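Long-range contact in muramoyltetrapeptide carboxypeptidase (PDB 6UUK), which probably acts as a serine-type carboxypeptidase of the S66 family, trimming the tetrapeptide of muropeptides in bacterial cell-wall turnover: residues I238-P252 against K270-L284. Sequence-based numbering, arbitrary orientation.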
loop_
_atom_site.group_PDB
_atom_site.type_symbol
_atom_site.label_atom_id
_atom_site.label_comp_id
_atom_site.label_asym_id
_atom_site.label_seq_id
_atom_site.Cartn_x
_atom_site.Cartn_y
_atom_site.Cartn_z
ATOM N N ILE B 238 -6.873 -16.455 -8.474
ATOM C CA ILE B 238 -6.056 -17.638 -8.718
ATOM C C ILE B 238 -6.140 -18.545 -7.496
ATOM O O ILE B 238 -5.823 -18.129 -6.377
ATOM C CB ILE B 238 -4.602 -17.242 -9.020
ATOM C CG1 ILE B 238 -4.558 -16.242 -10.175
ATOM C CG2 ILE B 238 -3.754 -18.462 -9.359
ATOM C CD1 ILE B 238 -5.145 -16.780 -11.457
ATOM N N SER B 239 -6.567 -19.784 -7.711
ATOM C CA SER B 239 -6.710 -20.770 -6.650
ATOM C C SER B 239 -5.635 -21.827 -6.843
ATOM O O SER B 239 -5.601 -22.498 -7.880
ATOM C CB SER B 239 -8.103 -21.399 -6.670
ATOM O OG SER B 239 -8.201 -22.449 -5.724
ATOM N N GLY B 240 -4.748 -21.955 -5.862
ATOM C CA GLY B 240 -3.700 -22.958 -5.930
ATOM C C GLY B 240 -2.587 -22.638 -6.905
ATOM O O GLY B 240 -2.080 -23.545 -7.578
ATOM N N GLY B 241 -2.193 -21.368 -7.001
ATOM C CA GLY B 241 -1.131 -20.956 -7.888
ATOM C C GLY B 241 0.175 -20.693 -7.150
ATOM O O GLY B 241 0.289 -20.841 -5.936
ATOM N N ILE B 242 1.177 -20.294 -7.926
ATOM C CA ILE B 242 2.498 -19.956 -7.410
ATOM C C ILE B 242 2.666 -18.450 -7.550
ATOM O O ILE B 242 2.787 -17.929 -8.667
ATOM C CB ILE B 242 3.610 -20.718 -8.143
ATOM C CG1 ILE B 242 3.332 -22.223 -8.107
ATOM C CG2 ILE B 242 4.963 -20.415 -7.520
ATOM C CD1 ILE B 242 4.392 -23.058 -8.791
ATOM N N LEU B 243 2.672 -17.748 -6.422
ATOM C CA LEU B 243 2.706 -16.292 -6.397
ATOM C C LEU B 243 4.132 -15.807 -6.162
ATOM O O LEU B 243 4.825 -16.310 -5.272
ATOM C CB LEU B 243 1.778 -15.752 -5.307
ATOM C CG LEU B 243 1.672 -14.233 -5.158
ATOM C CD1 LEU B 243 1.028 -13.613 -6.384
ATOM C CD2 LEU B 243 0.893 -13.873 -3.904
ATOM N N PHE B 244 4.563 -14.832 -6.961
ATOM C CA PHE B 244 5.875 -14.219 -6.819
ATOM C C PHE B 244 5.727 -12.713 -6.655
ATOM O O PHE B 244 4.838 -12.092 -7.247
ATOM C CB PHE B 244 6.781 -14.535 -8.022
ATOM C CG PHE B 244 6.332 -13.902 -9.311
ATOM C CD1 PHE B 244 5.394 -14.527 -10.116
ATOM C CD2 PHE B 244 6.862 -12.690 -9.726
ATOM C CE1 PHE B 244 4.985 -13.948 -11.304
ATOM C CE2 PHE B 244 6.456 -12.108 -10.911
ATOM C CZ PHE B 244 5.517 -12.738 -11.702
ATOM N N VAL B 245 6.606 -12.126 -5.838
ATOM C CA VAL B 245 6.566 -10.702 -5.532
ATOM C C VAL B 245 7.980 -10.136 -5.545
ATOM O O VAL B 245 8.969 -10.860 -5.411
ATOM C CB VAL B 245 5.897 -10.412 -4.168
ATOM C CG1 VAL B 245 4.418 -10.758 -4.210
ATOM C CG2 VAL B 245 6.599 -11.181 -3.059
ATOM N N GLU B 246 8.060 -8.816 -5.708
ATOM C CA GLU B 246 9.321 -8.088 -5.656
ATOM C C GLU B 246 9.014 -6.617 -5.416
ATOM O O GLU B 246 7.886 -6.161 -5.624
ATOM C CB GLU B 246 10.141 -8.279 -6.939
ATOM C CG GLU B 246 9.407 -7.944 -8.235
ATOM C CD GLU B 246 9.362 -6.455 -8.525
ATOM O OE1 GLU B 246 8.353 -5.990 -9.096
ATOM O OE2 GLU B 246 10.332 -5.750 -8.180
ATOM N N ASP B 247 10.033 -5.878 -4.982
ATOM C CA ASP B 247 9.870 -4.459 -4.685
ATOM C C ASP B 247 11.247 -3.834 -4.503
ATOM O O ASP B 247 12.263 -4.529 -4.424
ATOM C CB ASP B 247 9.008 -4.245 -3.437
ATOM C CG ASP B 247 8.047 -3.083 -3.586
ATOM O OD1 ASP B 247 8.348 -2.156 -4.365
ATOM O OD2 ASP B 247 6.988 -3.100 -2.924
ATOM N N ILE B 248 11.263 -2.498 -4.437
ATOM C CA ILE B 248 12.470 -1.726 -4.169
ATOM C C ILE B 248 12.107 -0.542 -3.282
ATOM O O ILE B 248 10.942 -0.159 -3.162
ATOM C CB ILE B 248 13.162 -1.222 -5.454
ATOM C CG1 ILE B 248 12.136 -0.590 -6.401
ATOM C CG2 ILE B 248 13.936 -2.346 -6.124
ATOM C CD1 ILE B 248 12.755 0.179 -7.546
ATOM N N HIS B 249 13.136 0.041 -2.664
ATOM C CA HIS B 249 13.007 1.173 -1.746
ATOM C C HIS B 249 12.123 0.855 -0.546
ATOM O O HIS B 249 11.555 1.766 0.066
ATOM C CB HIS B 249 12.469 2.423 -2.456
ATOM C CG HIS B 249 13.040 2.645 -3.821
ATOM N ND1 HIS B 249 14.392 2.772 -4.053
ATOM C CD2 HIS B 249 12.436 2.781 -5.026
ATOM C CE1 HIS B 249 14.598 2.968 -5.344
ATOM N NE2 HIS B 249 13.428 2.978 -5.956
ATOM N N GLU B 250 11.990 -0.420 -0.185
ATOM C CA GLU B 250 11.078 -0.842 0.871
ATOM C C GLU B 250 11.867 -1.441 2.025
ATOM O O GLU B 250 12.616 -2.405 1.836
ATOM C CB GLU B 250 10.059 -1.856 0.347
ATOM C CG GLU B 250 9.234 -1.359 -0.824
ATOM C CD GLU B 250 8.487 -0.076 -0.516
ATOM O OE1 GLU B 250 7.972 0.062 0.613
ATOM O OE2 GLU B 250 8.423 0.798 -1.405
ATOM N N HIS B 251 11.697 -0.868 3.212
ATOM C CA HIS B 251 12.196 -1.493 4.422
ATOM C C HIS B 251 11.462 -2.815 4.651
ATOM O O HIS B 251 10.277 -2.934 4.330
ATOM C CB HIS B 251 11.997 -0.559 5.614
ATOM C CG HIS B 251 12.897 -0.845 6.777
ATOM N ND1 HIS B 251 12.653 -1.857 7.680
ATOM C CD2 HIS B 251 14.033 -0.238 7.193
ATOM C CE1 HIS B 251 13.603 -1.868 8.597
ATOM N NE2 HIS B 251 14.453 -0.893 8.326
ATOM N N PRO B 252 12.152 -3.832 5.182
ATOM C CA PRO B 252 11.514 -5.144 5.381
ATOM C C PRO B 252 10.211 -5.116 6.172
ATOM O O PRO B 252 9.378 -6.013 6.013
ATOM C CB PRO B 252 12.593 -5.949 6.124
ATOM C CG PRO B 252 13.684 -4.958 6.478
ATOM C CD PRO B 252 13.597 -3.887 5.448
ATOM N N LYS B 270 -4.695 -19.476 -0.284
ATOM C CA LYS B 270 -5.130 -20.333 -1.379
ATOM C C LYS B 270 -3.986 -20.799 -2.270
ATOM O O LYS B 270 -4.110 -21.847 -2.916
ATOM C CB LYS B 270 -6.168 -19.605 -2.241
ATOM C CG LYS B 270 -7.176 -18.794 -1.444
ATOM C CD LYS B 270 -8.222 -18.172 -2.356
ATOM C CE LYS B 270 -9.018 -17.098 -1.634
ATOM N NZ LYS B 270 -9.589 -17.588 -0.350
ATOM N N GLN B 271 -2.884 -20.055 -2.320
ATOM C CA GLN B 271 -1.786 -20.396 -3.209
ATOM C C GLN B 271 -1.039 -21.627 -2.694
ATOM O O GLN B 271 -1.193 -22.052 -1.546
ATOM C CB GLN B 271 -0.830 -19.212 -3.353
ATOM C CG GLN B 271 -1.527 -17.888 -3.631
ATOM C CD GLN B 271 -2.394 -17.933 -4.873
ATOM O OE1 GLN B 271 -2.008 -18.498 -5.896
ATOM N NE2 GLN B 271 -3.579 -17.339 -4.788
ATOM N N LYS B 272 -0.218 -22.204 -3.570
ATOM C CA LYS B 272 0.564 -23.381 -3.213
ATOM C C LYS B 272 1.936 -23.031 -2.653
ATOM O O LYS B 272 2.470 -23.786 -1.832
ATOM C CB LYS B 272 0.727 -24.298 -4.429
ATOM C CG LYS B 272 -0.567 -24.950 -4.890
ATOM C CD LYS B 272 -0.330 -25.892 -6.060
ATOM C CE LYS B 272 -1.618 -26.585 -6.481
ATOM N NZ LYS B 272 -1.415 -27.476 -7.656
ATOM N N ALA B 273 2.515 -21.909 -3.074
ATOM C CA ALA B 273 3.821 -21.494 -2.583
ATOM C C ALA B 273 4.010 -20.013 -2.872
ATOM O O ALA B 273 3.458 -19.480 -3.838
ATOM C CB ALA B 273 4.952 -22.309 -3.221
ATOM N N LEU B 274 4.796 -19.359 -2.021
ATOM C CA LEU B 274 5.134 -17.949 -2.172
ATOM C C LEU B 274 6.601 -17.840 -2.559
ATOM O O LEU B 274 7.472 -18.369 -1.860
ATOM C CB LEU B 274 4.857 -17.177 -0.882
ATOM C CG LEU B 274 5.271 -15.703 -0.875
ATOM C CD1 LEU B 274 4.484 -14.914 -1.912
ATOM C CD2 LEU B 274 5.100 -15.098 0.510
ATOM N N VAL B 275 6.872 -17.159 -3.670
ATOM C CA VAL B 275 8.226 -16.982 -4.181
ATOM C C VAL B 275 8.616 -15.521 -4.007
ATOM O O VAL B 275 7.869 -14.619 -4.405
ATOM C CB VAL B 275 8.335 -17.414 -5.653
ATOM C CG1 VAL B 275 9.777 -17.334 -6.122
ATOM C CG2 VAL B 275 7.794 -18.822 -5.829
ATOM N N LEU B 276 9.782 -15.288 -3.411
ATOM C CA LEU B 276 10.272 -13.943 -3.143
ATOM C C LEU B 276 11.338 -13.578 -4.168
ATOM O O LEU B 276 12.361 -14.263 -4.279
ATOM C CB LEU B 276 10.833 -13.839 -1.725
ATOM C CG LEU B 276 9.899 -13.285 -0.647
ATOM C CD1 LEU B 276 8.594 -14.063 -0.598
ATOM C CD2 LEU B 276 10.582 -13.300 0.711
ATOM N N GLY B 277 11.096 -12.502 -4.914
ATOM C CA GLY B 277 12.057 -11.992 -5.871
ATOM C C GLY B 277 13.082 -11.092 -5.219
ATOM O O GLY B 277 13.410 -11.235 -4.035
ATOM N N HIS B 278 13.596 -10.144 -5.998
ATOM C CA HIS B 278 14.595 -9.213 -5.496
ATOM C C HIS B 278 13.933 -8.100 -4.694
ATOM O O HIS B 278 13.010 -7.436 -5.176
ATOM C CB HIS B 278 15.406 -8.619 -6.647
ATOM C CG HIS B 278 16.468 -9.533 -7.175
ATOM N ND1 HIS B 278 17.516 -9.981 -6.402
ATOM C CD2 HIS B 278 16.648 -10.073 -8.404
ATOM C CE1 HIS B 278 18.293 -10.764 -7.129
ATOM N NE2 HIS B 278 17.790 -10.836 -8.347
ATOM N N PHE B 279 14.406 -7.905 -3.466
ATOM C CA PHE B 279 14.031 -6.776 -2.619
ATOM C C PHE B 279 15.332 -6.048 -2.295
ATOM O O PHE B 279 16.013 -6.373 -1.319
ATOM C CB PHE B 279 13.298 -7.232 -1.356
ATOM C CG PHE B 279 11.923 -7.781 -1.614
ATOM C CD1 PHE B 279 10.808 -6.965 -1.524
ATOM C CD2 PHE B 279 11.746 -9.114 -1.946
ATOM C CE1 PHE B 279 9.542 -7.466 -1.759
ATOM C CE2 PHE B 279 10.482 -9.622 -2.184
ATOM C CZ PHE B 279 9.378 -8.796 -2.090
ATOM N N SER B 280 15.683 -5.071 -3.123
ATOM C CA SER B 280 16.985 -4.426 -3.069
ATOM C C SER B 280 16.863 -2.990 -2.575
ATOM O O SER B 280 15.767 -2.436 -2.449
ATOM C CB SER B 280 17.657 -4.459 -4.447
ATOM O OG SER B 280 16.848 -3.827 -5.423
ATOM N N GLU B 281 18.026 -2.395 -2.295
ATOM C CA GLU B 281 18.154 -1.008 -1.847
ATOM C C GLU B 281 17.348 -0.770 -0.566
ATOM O O GLU B 281 16.288 -0.141 -0.556
ATOM C CB GLU B 281 17.738 -0.039 -2.958
ATOM C CG GLU B 281 18.653 -0.095 -4.164
ATOM C CD GLU B 281 18.263 0.891 -5.239
ATOM O OE1 GLU B 281 17.134 1.416 -5.184
ATOM O OE2 GLU B 281 19.092 1.143 -6.138
ATOM N N PHE B 282 17.894 -1.297 0.524
ATOM C CA PHE B 282 17.306 -1.141 1.842
ATOM C C PHE B 282 17.977 0.011 2.578
ATOM O O PHE B 282 18.924 0.632 2.090
ATOM C CB PHE B 282 17.434 -2.432 2.651
ATOM C CG PHE B 282 16.509 -3.518 2.209
ATOM C CD1 PHE B 282 15.610 -3.306 1.179
ATOM C CD2 PHE B 282 16.528 -4.752 2.836
ATOM C CE1 PHE B 282 14.756 -4.308 0.774
ATOM C CE2 PHE B 282 15.675 -5.755 2.438
ATOM C CZ PHE B 282 14.786 -5.534 1.408
ATOM N N LYS B 283 17.477 0.283 3.782
ATOM C CA LYS B 283 18.105 1.251 4.673
ATOM C C LYS B 283 17.849 0.904 6.138
ATOM O O LYS B 283 17.060 1.576 6.811
ATOM C CB LYS B 283 17.608 2.662 4.369
ATOM C CG LYS B 283 18.521 3.456 3.450
ATOM C CD LYS B 283 19.870 3.721 4.106
ATOM C CE LYS B 283 20.811 4.458 3.169
ATOM N NZ LYS B 283 20.262 5.779 2.776
ATOM N N LEU B 284 18.514 -0.131 6.647
ATOM C CA LEU B 284 18.337 -0.506 8.040
ATOM C C LEU B 284 19.143 0.419 8.950
ATOM O O LEU B 284 20.058 1.123 8.513
ATOM C CB LEU B 284 18.750 -1.958 8.257
ATOM C CG LEU B 284 18.187 -3.012 7.300
ATOM C CD1 LEU B 284 18.856 -4.357 7.537
ATOM C CD2 LEU B 284 16.685 -3.133 7.462
HETATM O O HOH W 1 12.641 -3.420 -1.384
#
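The Phe279 ring lies against the backbone of strand 242-248: Glu246 CA sits over one face, 4.0 Å from the ring centroid and 26° off its normal, a CH-pi contact, while Val245 CG2 meets the ring edge in plane, 3.8 Å from CZ. Asp247 N lies over the same face. With CG anti to the carbonyl carbon (chi1 -70°), Phe279 is directed back over this neighbouring strand. The Phe282 ring carries Pro252 CD over one face in a second CH-pi contact and a water at its edge; Pro252 CG also touches Leu284 CD2 at 3.6 Å.

Strand 242-248 pairs in parallel with strand 273-280, regularly from Ile242/Ala273 to Val245/Leu276, and a weak bond from Asp247 N to His278 O follows beyond. Leu243 and Val245 each give N-H and C=O to the other strand; Val275 N to Leu243 O and Gly277 N to Val245 O are both 2.7 Å. Ile242 CG2 meets Val275 CG2 on one face of the sheet, and Leu243 meets Leu274 on the other.

At the start of the pair, Gln271 folds back through a bend at chi2 (-57°). Its NE2 donates to Ile238 O at 2.9 Å, coming in tilted from the carbonyl plane, and OE1 takes a weak bond from Gly241 N plus one from Trp219 NE1. An alanine here is likely to leave Ile238 O and the Trp219 indole N-H without these partners, so that the turn at Ile238 would be less firmly held.

The two strands and helix 252-264 form a beta-alpha-beta unit of the C-terminal domain. The backbone pairing and the Phe279 face border the main chain at Glu246 and are consistent with holding it in place; the apolar and amide chemistry of this contact thus probably helps position the predicted charge-relay carboxylate, which has weak hydrogen bonds from OE2 to His316 ND1 and from OE1 to Asn222 ND2.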